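Local coordinates for protein putative polyketide cyclase (Acidithiobacillus ferrooxidans, PDB 3F9S) that probably acts as a polyketide cyclase of the SnoaL-like family, closing a ring in a polyketide substrate, though its natural substrate is not established, at residues 73-78 with 87-92; 81-86 with 113-118; 65-70 with 96-101; 26-31 with 55-60. One frame throughout, in Å; residues are numbered along the deposited sequence.

Contact 1: 73-78 with 87-92; sequences DIQGLF and TWLWTA
T87 faces two residues of the neighbouring strand at once, Q75 and G76, so the antiparallel pairing of 73-78 with 87-92 carries a classic beta bulge. This is the tight part of the contact. Q75 N donates to T87 O at 2.7 Å, and G76 N reaches T87 O only weakly, at 3.4 Å. T87 N donates to G76 O over 2.9 Å. A chi1 of 52° sets T87 OG1 between its backbone N and carbonyl carbon, which brings it in plane to the edge of the F78 ring, 3.7 Å from CE2. Past the bulge, D73 and L89 form a hydrogen-bonded pair (D73 N to L89 O 2.8 Å). The solvent side is that of the exposed D73 and Q75. There the Q75 chain bends and crosses the partly exposed L89 at about a right angle, Q75 CG to L89 CG 3.7 Å. Cutting L89 back to an alanine would probably leave the aliphatic part of Q75 without its apolar partner and freer to turn. On the face of I74 and W88, I74 packs on T13 and T16 of helix 8-21, and W88 NE1 bonds to T114 on strand 107-118; F78, T87 and L89 meet V85, V115 and H40 of the second subunit.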
# COMPACT_ATOMS: atom_id res chain seq x y z
N ASP A 73 0.63 9.93 9.96
CA ASP A 73 0.23 11.20 9.40
C ASP A 73 -0.60 10.84 8.19
O ASP A 73 -0.07 10.54 7.13
CB ASP A 73 1.51 11.98 9.05
CG ASP A 73 1.24 13.27 8.32
OD1 ASP A 73 0.08 13.70 8.18
OD2 ASP A 73 2.25 13.86 7.88
N ILE A 74 -1.92 10.91 8.37
CA ILE A 74 -2.86 10.49 7.35
C ILE A 74 -2.74 11.48 6.21
O ILE A 74 -2.72 12.69 6.43
CB ILE A 74 -4.31 10.45 7.88
CG1 ILE A 74 -4.44 9.40 8.98
CG2 ILE A 74 -5.30 10.11 6.76
CD1 ILE A 74 -5.80 9.40 9.64
N GLN A 75 -2.60 10.94 5.02
CA GLN A 75 -2.50 11.71 3.80
C GLN A 75 -3.83 11.78 3.11
O GLN A 75 -4.25 12.85 2.70
CB GLN A 75 -1.46 11.10 2.87
CG GLN A 75 -0.09 11.07 3.49
CD GLN A 75 0.40 12.42 3.91
OE1 GLN A 75 0.45 12.74 5.10
NE2 GLN A 75 0.68 13.25 2.93
N GLY A 76 -4.47 10.65 2.90
CA GLY A 76 -5.76 10.62 2.24
C GLY A 76 -6.66 9.59 2.87
O GLY A 76 -6.18 8.62 3.46
N LEU A 77 -7.96 9.84 2.77
CA LEU A 77 -8.98 8.89 3.23
C LEU A 77 -9.92 8.74 2.06
O LEU A 77 -10.41 9.74 1.57
CB LEU A 77 -9.73 9.40 4.45
CG LEU A 77 -8.91 9.42 5.73
CD1 LEU A 77 -9.67 10.12 6.82
CD2 LEU A 77 -8.53 8.01 6.17
N PHE A 78 -10.10 7.50 1.61
CA PHE A 78 -10.89 7.21 0.42
C PHE A 78 -11.95 6.21 0.84
O PHE A 78 -11.64 5.05 1.06
CB PHE A 78 -9.97 6.67 -0.67
CG PHE A 78 -8.78 7.54 -0.89
CD1 PHE A 78 -8.84 8.61 -1.78
CD2 PHE A 78 -7.59 7.31 -0.19
CE1 PHE A 78 -7.72 9.43 -1.97
CE2 PHE A 78 -6.50 8.13 -0.38
CZ PHE A 78 -6.56 9.18 -1.27
N THR A 87 -4.22 6.43 3.34
CA THR A 87 -2.82 6.51 2.94
C THR A 87 -2.20 7.34 4.03
O THR A 87 -2.82 8.25 4.57
CB THR A 87 -2.63 7.12 1.57
OG1 THR A 87 -3.30 8.37 1.50
CG2 THR A 87 -3.17 6.18 0.50
N TRP A 88 -0.93 7.05 4.32
CA TRP A 88 -0.26 7.69 5.42
C TRP A 88 1.24 7.67 5.30
O TRP A 88 1.81 6.86 4.57
CB TRP A 88 -0.66 7.03 6.74
CG TRP A 88 -0.65 5.53 6.71
CD1 TRP A 88 -1.69 4.75 6.44
CD2 TRP A 88 0.44 4.66 7.01
NE1 TRP A 88 -1.35 3.43 6.50
CE2 TRP A 88 -0.03 3.33 6.85
CE3 TRP A 88 1.77 4.86 7.35
CZ2 TRP A 88 0.76 2.22 7.08
CZ3 TRP A 88 2.59 3.75 7.56
CH2 TRP A 88 2.08 2.44 7.42
N LEU A 89 1.82 8.63 5.99
CA LEU A 89 3.24 8.73 6.22
C LEU A 89 3.37 8.37 7.68
O LEU A 89 2.41 8.41 8.45
CB LEU A 89 3.73 10.14 5.97
CG LEU A 89 3.45 10.61 4.55
CD1 LEU A 89 3.96 12.02 4.41
CD2 LEU A 89 4.02 9.72 3.46
N TRP A 90 4.59 8.05 8.06
CA TRP A 90 4.87 7.57 9.38
C TRP A 90 6.26 7.97 9.73
O TRP A 90 7.14 8.00 8.86
CB TRP A 90 4.76 6.07 9.28
CG TRP A 90 5.03 5.27 10.47
CD1 TRP A 90 4.10 4.84 11.35
CD2 TRP A 90 6.27 4.72 10.88
NE1 TRP A 90 4.68 4.05 12.29
CE2 TRP A 90 6.02 3.95 12.03
CE3 TRP A 90 7.58 4.76 10.37
CZ2 TRP A 90 7.01 3.25 12.69
CZ3 TRP A 90 8.57 4.07 11.02
CH2 TRP A 90 8.30 3.34 12.18
N THR A 91 6.44 8.35 10.98
CA THR A 91 7.73 8.73 11.47
C THR A 91 7.87 8.10 12.83
O THR A 91 6.88 7.95 13.54
CB THR A 91 7.86 10.25 11.58
OG1 THR A 91 6.87 10.74 12.49
CG2 THR A 91 7.66 10.91 10.21
N ALA A 92 9.09 7.71 13.16
CA ALA A 92 9.41 7.14 14.46
C ALA A 92 10.90 7.29 14.64
O ALA A 92 11.63 7.41 13.66
CB ALA A 92 9.02 5.69 14.49

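Contact 2: 81-86 with 113-118; sequences GDAVVM and ATVYYF
From D82 with F118 to M86 with T114, the antiparallel backbones are joined by five N-H...O bonds, among them F118 N to D82 O at 2.7 Å, nearly linear at the carbonyl, and Y116 N to V84 O at 2.8 Å, where the donor stands above the carbonyl plane. The side chains divide between two faces. On one, V85 CG2 meets V115 CG2 at 3.8 Å, and A83 CB lies as far from Y117 CE1. The D82 carboxylate, brought round by a chi1 of 69°, approaches the same Y117 ring in plane at its edge, OD1 to CD1 3.7 Å, with the two flat groups turned 75° apart. On the other face V84 CG2 presses on F118 CE1 at 3.6 Å. A serine in place of F118 would probably open a gap beside V84. Selenomethionine M86 runs alongside Y116, its CE at the ring edge. The chemistry of the two faces differs accordingly. The side of A83, V85 and Y117 is largely apolar, and there Y117 packs on F78 of the second subunit. The side under helix 8-21 mixes apolar walls with polar groups: T114 OG1 bonds to Q128, and Y116 OH hydrogen-bonds a glycerol, probably from the crystallisation liquor, at a place consistent with the pocket of NTF2-like folds.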
# COMPACT_ATOMS: atom_id res chain seq x y z
N GLY A 81 -18.11 2.18 0.02
CA GLY A 81 -18.87 1.06 0.56
C GLY A 81 -18.56 0.91 2.03
O GLY A 81 -18.54 1.90 2.76
N ASP A 82 -18.23 -0.32 2.43
CA ASP A 82 -17.86 -0.68 3.80
C ASP A 82 -16.39 -0.47 4.16
O ASP A 82 -15.94 -0.95 5.20
CB ASP A 82 -18.27 -2.15 4.08
CG ASP A 82 -17.45 -3.20 3.30
OD1 ASP A 82 -16.71 -2.89 2.34
OD2 ASP A 82 -17.58 -4.40 3.63
N ALA A 83 -15.66 0.25 3.31
CA ALA A 83 -14.24 0.43 3.50
C ALA A 83 -13.83 1.88 3.40
O ALA A 83 -14.47 2.68 2.73
CB ALA A 83 -13.47 -0.37 2.48
N VAL A 84 -12.75 2.20 4.10
CA VAL A 84 -12.09 3.48 3.98
C VAL A 84 -10.62 3.15 3.85
O VAL A 84 -10.05 2.51 4.72
CB VAL A 84 -12.32 4.43 5.13
CG1 VAL A 84 -11.62 5.78 4.83
CG2 VAL A 84 -13.84 4.65 5.33
N VAL A 85 -10.03 3.56 2.75
CA VAL A 85 -8.60 3.40 2.54
C VAL A 85 -7.92 4.64 3.11
O VAL A 85 -8.35 5.76 2.81
CB VAL A 85 -8.23 3.27 1.07
CG1 VAL A 85 -6.71 2.99 0.97
CG2 VAL A 85 -9.01 2.14 0.38
N MSE A 86 -6.88 4.44 3.92
CA MSE A 86 -6.12 5.51 4.50
C MSE A 86 -4.71 5.38 3.94
O MSE A 86 -4.12 4.30 4.01
CB MSE A 86 -6.05 5.32 6.02
CG MSE A 86 -5.37 6.41 6.76
SE MSE A 86 -5.33 5.66 8.59
CE MSE A 86 -3.80 4.61 8.64
N ALA A 113 -0.43 2.34 2.94
CA ALA A 113 -1.82 2.41 2.56
C ALA A 113 -2.52 1.28 3.27
O ALA A 113 -2.04 0.15 3.27
CB ALA A 113 -1.94 2.34 1.07
N THR A 114 -3.68 1.58 3.84
CA THR A 114 -4.41 0.61 4.62
C THR A 114 -5.86 0.74 4.30
O THR A 114 -6.41 1.81 4.50
CB THR A 114 -4.22 0.90 6.08
OG1 THR A 114 -2.83 0.99 6.34
CG2 THR A 114 -4.81 -0.23 6.91
N VAL A 115 -6.43 -0.33 3.79
CA VAL A 115 -7.87 -0.41 3.57
C VAL A 115 -8.41 -0.86 4.92
O VAL A 115 -7.98 -1.90 5.44
CB VAL A 115 -8.27 -1.46 2.55
CG1 VAL A 115 -9.79 -1.40 2.35
CG2 VAL A 115 -7.53 -1.21 1.21
N TYR A 116 -9.34 -0.10 5.46
CA TYR A 116 -9.99 -0.45 6.71
C TYR A 116 -11.40 -0.79 6.37
O TYR A 116 -12.03 -0.05 5.64
CB TYR A 116 -9.99 0.72 7.69
CG TYR A 116 -8.78 0.72 8.54
CD1 TYR A 116 -8.66 -0.25 9.54
CD2 TYR A 116 -7.76 1.63 8.36
CE1 TYR A 116 -7.56 -0.30 10.35
CE2 TYR A 116 -6.63 1.59 9.17
CZ TYR A 116 -6.55 0.61 10.15
OH TYR A 116 -5.47 0.53 10.99
N TYR A 117 -11.86 -1.92 6.88
CA TYR A 117 -13.21 -2.38 6.68
C TYR A 117 -13.97 -2.08 7.94
O TYR A 117 -13.46 -2.29 9.05
CB TYR A 117 -13.20 -3.88 6.38
CG TYR A 117 -12.64 -4.10 5.01
CD1 TYR A 117 -13.47 -3.92 3.91
CD2 TYR A 117 -11.30 -4.43 4.80
CE1 TYR A 117 -13.01 -4.10 2.62
CE2 TYR A 117 -10.82 -4.62 3.48
CZ TYR A 117 -11.68 -4.44 2.42
OH TYR A 117 -11.32 -4.62 1.11
N PHE A 118 -15.23 -1.69 7.74
CA PHE A 118 -16.10 -1.26 8.81
C PHE A 118 -17.33 -2.10 8.95
O PHE A 118 -17.83 -2.69 7.99
CB PHE A 118 -16.59 0.15 8.56
CG PHE A 118 -15.58 1.19 8.81
CD1 PHE A 118 -14.57 1.44 7.88
CD2 PHE A 118 -15.64 1.97 9.97
CE1 PHE A 118 -13.64 2.44 8.11
CE2 PHE A 118 -14.72 2.96 10.20
CZ PHE A 118 -13.72 3.19 9.26

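Contact 3: 65-70 with 96-101; sequences AAFPDQ and EDIPGF
The polar links between E96 and the backbone of A65 and A66 run through water. One water donates to A65 O at 2.7 Å and, weakly, to E96 OE2; a second donates to A66 O at 2.7 Å and accepts from E96 N over a longer 3.2 Å. Two carbonyls in the C-terminal part of helix 53-66 are thereby hydrated and linked to the facing loop. Direct contacts are of van der Waals type. With CG lying beside its backbone N (chi1 -72°) and the chain bent beyond it, E96 brings CG to 3.4 Å from A65 O and passes obliquely over P68, E96 CG to P68 CD 3.6 Å. Further along, I98 CD1 touches F67 CZ at 4.0 Å, the two side chains crossing at about a right angle, and I98 also leans on L139 of helix 132-142. Other hydrogen bonds shape each segment from within. F67 O accepts from Q70 N at 3.0 Å and from Q70 NE2 at 2.8 Å, the donors arriving from opposite faces of its plane. These bonds brace a type I turn from F67 to Q70. Its counterpart, I98 to F101, is a type II turn with the classic proline-glycine centre, P99 and G100, in the surface loop between strands 83-93 and 107-118 of this NTF2-like fold.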
# COMPACT_ATOMS: atom_id res chain seq x y z
N ALA A 65 5.64 -1.13 20.58
CA ALA A 65 6.90 -1.33 21.29
C ALA A 65 8.15 -1.22 20.41
O ALA A 65 9.19 -0.79 20.89
CB ALA A 65 6.90 -2.67 22.02
N ALA A 66 8.06 -1.63 19.15
CA ALA A 66 9.18 -1.54 18.21
C ALA A 66 9.63 -0.09 17.96
O ALA A 66 10.82 0.19 17.87
CB ALA A 66 8.79 -2.20 16.88
N PHE A 67 8.65 0.81 17.85
CA PHE A 67 8.86 2.23 17.61
C PHE A 67 7.85 2.96 18.48
O PHE A 67 6.81 3.38 17.97
CB PHE A 67 8.63 2.51 16.14
CG PHE A 67 9.61 1.84 15.25
CD1 PHE A 67 10.85 2.42 15.00
CD2 PHE A 67 9.31 0.62 14.65
CE1 PHE A 67 11.78 1.81 14.16
CE2 PHE A 67 10.24 -0.01 13.80
CZ PHE A 67 11.47 0.59 13.55
N PRO A 68 8.15 3.11 19.78
CA PRO A 68 7.19 3.67 20.73
C PRO A 68 6.72 5.09 20.51
O PRO A 68 5.62 5.41 20.96
CB PRO A 68 7.85 3.47 22.09
CG PRO A 68 9.28 3.32 21.82
CD PRO A 68 9.41 2.73 20.45
N ASP A 69 7.50 5.92 19.82
CA ASP A 69 7.08 7.29 19.53
C ASP A 69 6.54 7.43 18.11
O ASP A 69 6.41 8.55 17.61
CB ASP A 69 8.22 8.28 19.78
CG ASP A 69 9.31 8.24 18.73
OD1 ASP A 69 9.31 7.36 17.83
OD2 ASP A 69 10.16 9.14 18.80
N GLN A 70 6.22 6.31 17.45
CA GLN A 70 5.74 6.35 16.08
C GLN A 70 4.49 7.20 15.94
O GLN A 70 3.65 7.23 16.84
CB GLN A 70 5.47 4.95 15.53
CG GLN A 70 4.33 4.19 16.15
CD GLN A 70 4.29 2.76 15.67
OE1 GLN A 70 3.61 2.46 14.70
NE2 GLN A 70 5.07 1.90 16.29
N GLU A 96 14.62 1.91 20.05
CA GLU A 96 14.55 0.56 20.61
C GLU A 96 15.44 -0.32 19.74
O GLU A 96 15.56 -0.09 18.53
CB GLU A 96 13.11 0.03 20.61
CG GLU A 96 12.20 0.70 21.64
CD GLU A 96 12.45 0.26 23.08
OE1 GLU A 96 13.27 -0.64 23.35
OE2 GLU A 96 11.78 0.84 23.97
N ASP A 97 16.07 -1.31 20.37
CA ASP A 97 16.89 -2.28 19.66
C ASP A 97 15.94 -3.24 18.92
O ASP A 97 15.00 -3.78 19.52
CB ASP A 97 17.81 -3.07 20.60
CG ASP A 97 18.89 -2.21 21.25
OD1 ASP A 97 19.17 -1.09 20.79
OD2 ASP A 97 19.49 -2.68 22.25
N ILE A 98 16.18 -3.40 17.62
CA ILE A 98 15.41 -4.30 16.75
C ILE A 98 16.41 -5.32 16.16
O ILE A 98 17.63 -5.07 16.24
CB ILE A 98 14.57 -3.53 15.68
CG1 ILE A 98 15.40 -2.49 14.92
CG2 ILE A 98 13.39 -2.83 16.34
CD1 ILE A 98 14.62 -1.79 13.82
N PRO A 99 15.93 -6.47 15.63
CA PRO A 99 16.84 -7.50 15.09
C PRO A 99 17.92 -6.98 14.12
O PRO A 99 17.61 -6.52 13.02
CB PRO A 99 15.88 -8.48 14.40
CG PRO A 99 14.62 -8.36 15.18
CD PRO A 99 14.52 -6.90 15.52
N GLY A 100 19.17 -7.00 14.58
CA GLY A 100 20.33 -6.54 13.81
C GLY A 100 20.66 -5.06 13.84
O GLY A 100 21.79 -4.68 13.48
N PHE A 101 19.71 -4.22 14.26
CA PHE A 101 19.86 -2.75 14.27
C PHE A 101 19.52 -2.15 15.63
O PHE A 101 18.36 -1.84 15.89
CB PHE A 101 19.04 -2.13 13.13
CG PHE A 101 19.50 -2.61 11.81
CD1 PHE A 101 20.63 -2.04 11.23
CD2 PHE A 101 18.93 -3.74 11.23
CE1 PHE A 101 21.13 -2.53 10.04
CE2 PHE A 101 19.42 -4.24 10.04
CZ PHE A 101 20.53 -3.64 9.45
O HOH W 1 9.29 -0.11 23.45
O HOH W 2 12.80 1.92 17.46

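Contact 4: 26-31 with 55-60; sequences EASDKY and GYKERV
K57 NZ holds two carboxylates at once, E26 OE1 and D29 OD1, each at 2.7 Å. Both oxygens are met on the syn side, with the ammonium nitrogen 33° out of the plane of the E26 carboxylate and 19° out of that of D29, so neither bond is strictly coplanar. The lysine crosses each acid at about a right angle, and the bend in its chain at chi3 (-77°) turns the ammonium group between them. The shared ammonium group is likely to offset part of the repulsion between the two carboxylates. Lower on the same side chain, K57 CG rests against S28 CB at 3.6 Å. S28 OG in turn lies at the edge of the Y56 ring, near its plane, 3.6 Å from CE1. The result is a salt-bridge network, with the aliphatic part of K57 resting on S28, which fastens the short helical segment 26-31 to helix 53-66 in the helical layer of the alpha-plus-beta NTF2-like fold. The next shell fixes these groups. D29 N bonds to E26 O at 3.0 Å, so that the two acids follow one another round a single turn. S28 OG has its stronger polar partner in I25 O, and the Y56 hydroxyl bonds to W20 NE1 of helix 8-21. I25 itself packs on K57 and V60. Farther out, K30 forms a salt bridge with E18 of helix 8-21, while R59, on another side of helix 53-66, pairs with D41 and D44 and, through NH1, hydrogen-bonds a glycerol that probably comes from the crystallisation liquor.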
# COMPACT_ATOMS: atom_id res chain seq x y z
N GLU A 26 -5.86 0.81 24.95
CA GLU A 26 -7.22 0.53 25.44
C GLU A 26 -8.32 1.27 24.67
O GLU A 26 -9.45 0.81 24.64
CB GLU A 26 -7.31 0.75 26.95
CG GLU A 26 -6.30 -0.12 27.76
CD GLU A 26 -6.39 -1.61 27.42
OE1 GLU A 26 -7.52 -2.13 27.45
OE2 GLU A 26 -5.35 -2.25 27.09
N ALA A 27 -7.98 2.38 23.99
CA ALA A 27 -8.92 3.07 23.10
C ALA A 27 -9.38 2.17 21.96
O ALA A 27 -10.41 2.45 21.35
CB ALA A 27 -8.33 4.35 22.55
N SER A 28 -8.63 1.10 21.65
CA SER A 28 -9.06 0.07 20.70
C SER A 28 -10.47 -0.45 20.99
O SER A 28 -11.19 -0.79 20.08
CB SER A 28 -8.11 -1.12 20.73
OG SER A 28 -6.79 -0.70 20.44
N ASP A 29 -10.83 -0.51 22.27
CA ASP A 29 -12.18 -0.90 22.67
C ASP A 29 -13.30 -0.09 22.01
O ASP A 29 -14.38 -0.61 21.83
CB ASP A 29 -12.36 -0.79 24.18
CG ASP A 29 -11.52 -1.78 24.96
OD1 ASP A 29 -10.88 -2.67 24.37
OD2 ASP A 29 -11.49 -1.65 26.20
N LYS A 30 -13.04 1.18 21.70
CA LYS A 30 -14.02 2.05 21.07
C LYS A 30 -14.12 1.85 19.57
O LYS A 30 -15.13 2.23 18.98
CB LYS A 30 -13.64 3.51 21.27
CG LYS A 30 -13.51 3.95 22.71
CD LYS A 30 -13.22 5.45 22.82
CE LYS A 30 -11.82 5.82 22.34
NZ LYS A 30 -11.51 7.26 22.59
N TYR A 31 -13.09 1.28 18.95
CA TYR A 31 -12.99 1.21 17.49
C TYR A 31 -13.01 -0.15 16.83
O TYR A 31 -13.30 -0.22 15.65
CB TYR A 31 -11.65 1.82 17.09
CG TYR A 31 -11.47 3.22 17.56
CD1 TYR A 31 -12.27 4.23 17.05
CD2 TYR A 31 -10.52 3.55 18.53
CE1 TYR A 31 -12.12 5.54 17.47
CE2 TYR A 31 -10.36 4.86 18.97
CZ TYR A 31 -11.16 5.85 18.40
OH TYR A 31 -11.04 7.16 18.78
N GLY A 55 -6.72 -9.60 21.35
CA GLY A 55 -5.68 -9.99 20.39
C GLY A 55 -5.22 -8.79 19.58
O GLY A 55 -4.03 -8.62 19.37
N TYR A 56 -6.17 -7.98 19.15
CA TYR A 56 -5.87 -6.72 18.46
C TYR A 56 -4.95 -5.84 19.31
O TYR A 56 -3.93 -5.33 18.83
CB TYR A 56 -7.15 -5.96 18.14
CG TYR A 56 -6.87 -4.73 17.36
CD1 TYR A 56 -6.57 -3.53 18.01
CD2 TYR A 56 -6.81 -4.77 15.98
CE1 TYR A 56 -6.26 -2.42 17.32
CE2 TYR A 56 -6.49 -3.63 15.27
CZ TYR A 56 -6.22 -2.48 15.95
OH TYR A 56 -5.91 -1.38 15.24
N LYS A 57 -5.32 -5.68 20.58
CA LYS A 57 -4.54 -4.84 21.49
C LYS A 57 -3.14 -5.40 21.69
O LYS A 57 -2.20 -4.64 21.76
CB LYS A 57 -5.26 -4.63 22.81
CG LYS A 57 -6.43 -3.70 22.65
CD LYS A 57 -7.08 -3.30 23.96
CE LYS A 57 -7.95 -4.33 24.55
NZ LYS A 57 -8.76 -3.72 25.68
N GLU A 58 -3.00 -6.73 21.74
CA GLU A 58 -1.68 -7.34 21.86
C GLU A 58 -0.83 -7.01 20.65
O GLU A 58 0.34 -6.68 20.80
CB GLU A 58 -1.75 -8.86 22.08
CG GLU A 58 -2.37 -9.25 23.40
CD GLU A 58 -1.67 -8.71 24.62
OE1 GLU A 58 -0.44 -8.53 24.60
OE2 GLU A 58 -2.37 -8.51 25.62
N ARG A 59 -1.44 -7.03 19.47
CA ARG A 59 -0.71 -6.69 18.27
C ARG A 59 -0.28 -5.23 18.32
O ARG A 59 0.84 -4.91 17.95
CB ARG A 59 -1.52 -7.02 17.04
CG ARG A 59 -0.98 -6.47 15.76
CD ARG A 59 -1.78 -6.99 14.65
NE ARG A 59 -1.30 -6.44 13.39
CZ ARG A 59 -1.57 -5.22 12.95
NH1 ARG A 59 -2.33 -4.37 13.63
NH2 ARG A 59 -1.08 -4.83 11.78
N VAL A 60 -1.17 -4.35 18.77
CA VAL A 60 -0.80 -2.94 18.90
C VAL A 60 0.39 -2.81 19.83
O VAL A 60 1.36 -2.12 19.50
CB VAL A 60 -1.92 -2.05 19.42
CG1 VAL A 60 -1.44 -0.57 19.40
CG2 VAL A 60 -3.17 -2.20 18.58

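Followed from the N terminus, contact 4 closes first: 55-60 returns to 26-31 and joins two helical elements before any of the other loops opens. The same helix 53-66 then runs into 65-70, which opens contact 3. Inside that loop contact 1 opens at 73-78 and closes at 87-92, wholly nested. Contact 2 opens at 81-86, before contact 1 has closed, and ends at 113-118, after 96-101 has closed contact 3; it therefore crosses both. Contacts 1 and 2 share strand 83-93 and set three successive strands side by side in one sheet. W90 and Q70 tie contact 1 to contact 3, whereas contact 4 touches none of the others directly.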